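Local coordinates for 2,5-dihydroxypyridine 5,6-dioxygenase (Pseudomonas putida KT2440, PDB 7CUP), which catalyses the iron(II)-dependent dioxygenolytic cleavage of the 2,5-dihydroxypyridine ring to N-formylmaleamate in the aerobic degradation of nicotinate, at residues A[144-149]-A[172-177]. Sequence-based numbering, arbitrary orientation.
Sequences AAETLL and YPAVTE
The backbones of L149 and A174, in helix 136-151 and in the residues leading into strand 175-177, come within 6.7 Å of each other at their CA atoms, a spacing at which side chains make the direct contacts. L149 CD2 rests on the methyl of A174, 3.8 Å from its CB. One helical turn earlier, E146 sends CG anti to its backbone N (chi1 -178°) and continues extended, so that the chain crosses the T176 side chain at about a right angle and lays its carboxylate carbon CD 3.7 Å from T176 CG2. Here is a worked case of helix-on-sheet packing: A174, just ahead of strand 175-177, and T176 within it face the helix while V175 points away; that strand is the outermost, within this chain, of an antiparallel sheet whose next strand, 194-197, also receives L149. The acidic end of E146 has its own link, a water that donates to OE1 at 3.2 Å and lies 3.0 Å from T176 OG1. T176 OG1 is also hydrogen-bonded to NH2 of R186, just before strand 187-189 of the parallel sheet. Shortening E146 to an alanine is likely to strip T176 CG2 of its packing against CG and CD and leave the bridging water without its carboxylate acceptor.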
loop_
_atom_site.group_PDB
_atom_site.type_symbol
_atom_site.label_atom_id
_atom_site.label_comp_id
_atom_site.label_asym_id
_atom_site.label_seq_id
_atom_site.Cartn_x
_atom_site.Cartn_y
_atom_site.Cartn_z
ATOM N N ALA A 144 -2.938 -18.442 -42.675
ATOM C CA ALA A 144 -2.336 -19.190 -43.809
ATOM C C ALA A 144 -2.041 -20.637 -43.374
ATOM O O ALA A 144 -2.369 -21.595 -44.124
ATOM C CB ALA A 144 -1.105 -18.486 -44.310
ATOM N N ALA A 145 -1.492 -20.839 -42.179
ATOM C CA ALA A 145 -1.238 -22.199 -41.644
ATOM C C ALA A 145 -2.574 -22.897 -41.425
ATOM O O ALA A 145 -2.668 -24.112 -41.701
ATOM C CB ALA A 145 -0.443 -22.159 -40.362
ATOM N N GLU A 146 -3.560 -22.157 -40.932
ATOM C CA GLU A 146 -4.888 -22.712 -40.589
ATOM C C GLU A 146 -5.544 -23.285 -41.852
ATOM O O GLU A 146 -6.183 -24.340 -41.722
ATOM C CB GLU A 146 -5.785 -21.660 -39.940
ATOM C CG GLU A 146 -7.162 -22.197 -39.526
ATOM C CD GLU A 146 -8.180 -21.125 -39.157
ATOM O OE1 GLU A 146 -7.997 -19.975 -39.600
ATOM O OE2 GLU A 146 -9.147 -21.435 -38.421
ATOM N N THR A 147 -5.419 -22.629 -43.009
ATOM C CA THR A 147 -6.122 -23.045 -44.263
ATOM C C THR A 147 -5.623 -24.452 -44.667
ATOM O O THR A 147 -6.475 -25.290 -45.050
ATOM C CB THR A 147 -6.036 -21.983 -45.376
ATOM O OG1 THR A 147 -4.683 -21.827 -45.793
ATOM C CG2 THR A 147 -6.572 -20.621 -44.992
ATOM N N LEU A 148 -4.320 -24.729 -44.516
ATOM C CA LEU A 148 -3.714 -26.079 -44.685
ATOM C C LEU A 148 -4.242 -27.033 -43.617
ATOM O O LEU A 148 -4.738 -28.108 -43.966
ATOM C CB LEU A 148 -2.186 -25.986 -44.595
ATOM C CG LEU A 148 -1.447 -25.844 -45.920
ATOM C CD1 LEU A 148 0.044 -25.683 -45.690
ATOM C CD2 LEU A 148 -1.697 -27.050 -46.822
ATOM N N LEU A 149 -4.114 -26.669 -42.345
ATOM C CA LEU A 149 -4.485 -27.573 -41.240
ATOM C C LEU A 149 -5.941 -28.041 -41.401
ATOM O O LEU A 149 -6.187 -29.207 -41.112
ATOM C CB LEU A 149 -4.278 -26.868 -39.895
ATOM C CG LEU A 149 -4.714 -27.698 -38.689
ATOM C CD1 LEU A 149 -4.068 -29.080 -38.713
ATOM C CD2 LEU A 149 -4.395 -26.975 -37.383
ATOM N N TYR A 172 -12.438 -32.903 -35.520
ATOM C CA TYR A 172 -12.327 -31.727 -34.613
ATOM C C TYR A 172 -11.822 -30.496 -35.346
ATOM O O TYR A 172 -11.041 -30.587 -36.289
ATOM C CB TYR A 172 -11.437 -32.056 -33.418
ATOM C CG TYR A 172 -12.031 -33.045 -32.453
ATOM C CD1 TYR A 172 -13.131 -32.726 -31.689
ATOM C CD2 TYR A 172 -11.488 -34.310 -32.306
ATOM C CE1 TYR A 172 -13.687 -33.635 -30.802
ATOM C CE2 TYR A 172 -12.035 -35.240 -31.445
ATOM C CZ TYR A 172 -13.123 -34.893 -30.671
ATOM O OH TYR A 172 -13.634 -35.777 -29.768
ATOM N N PRO A 173 -12.210 -29.282 -34.906
ATOM C CA PRO A 173 -11.807 -28.073 -35.618
ATOM C C PRO A 173 -10.315 -27.735 -35.415
ATOM O O PRO A 173 -9.703 -28.289 -34.545
ATOM C CB PRO A 173 -12.734 -26.991 -35.043
ATOM C CG PRO A 173 -13.153 -27.504 -33.693
ATOM C CD PRO A 173 -13.002 -29.012 -33.711
ATOM N N ALA A 174 -9.781 -26.846 -36.250
ATOM C CA ALA A 174 -8.500 -26.128 -36.092
ATOM C C ALA A 174 -8.750 -24.907 -35.190
ATOM O O ALA A 174 -9.760 -24.240 -35.387
ATOM C CB ALA A 174 -8.012 -25.700 -37.450
ATOM N N VAL A 175 -7.893 -24.650 -34.204
ATOM C CA VAL A 175 -7.968 -23.422 -33.365
ATOM C C VAL A 175 -6.667 -22.657 -33.556
ATOM O O VAL A 175 -5.604 -23.293 -33.580
ATOM C CB VAL A 175 -8.254 -23.763 -31.897
ATOM C CG1 VAL A 175 -8.167 -22.537 -30.996
ATOM C CG2 VAL A 175 -9.617 -24.415 -31.757
ATOM N N THR A 176 -6.776 -21.345 -33.745
ATOM C CA THR A 176 -5.629 -20.410 -33.844
ATOM C C THR A 176 -5.552 -19.500 -32.608
ATOM O O THR A 176 -6.602 -19.184 -32.020
ATOM C CB THR A 176 -5.730 -19.573 -35.119
ATOM O OG1 THR A 176 -6.852 -18.696 -35.006
ATOM C CG2 THR A 176 -5.865 -20.454 -36.342
ATOM N N GLU A 177 -4.330 -19.114 -32.237
ATOM C CA GLU A 177 -4.051 -18.005 -31.299
ATOM C C GLU A 177 -3.037 -17.103 -31.992
ATOM O O GLU A 177 -1.946 -17.623 -32.229
ATOM C CB GLU A 177 -3.532 -18.550 -29.962
ATOM C CG GLU A 177 -4.387 -19.615 -29.335
ATOM C CD GLU A 177 -3.999 -19.996 -27.920
ATOM O OE1 GLU A 177 -3.221 -19.257 -27.316
ATOM O OE2 GLU A 177 -4.492 -21.026 -27.411
HETATM O O HOH W 1 -8.990 -18.312 -37.107
#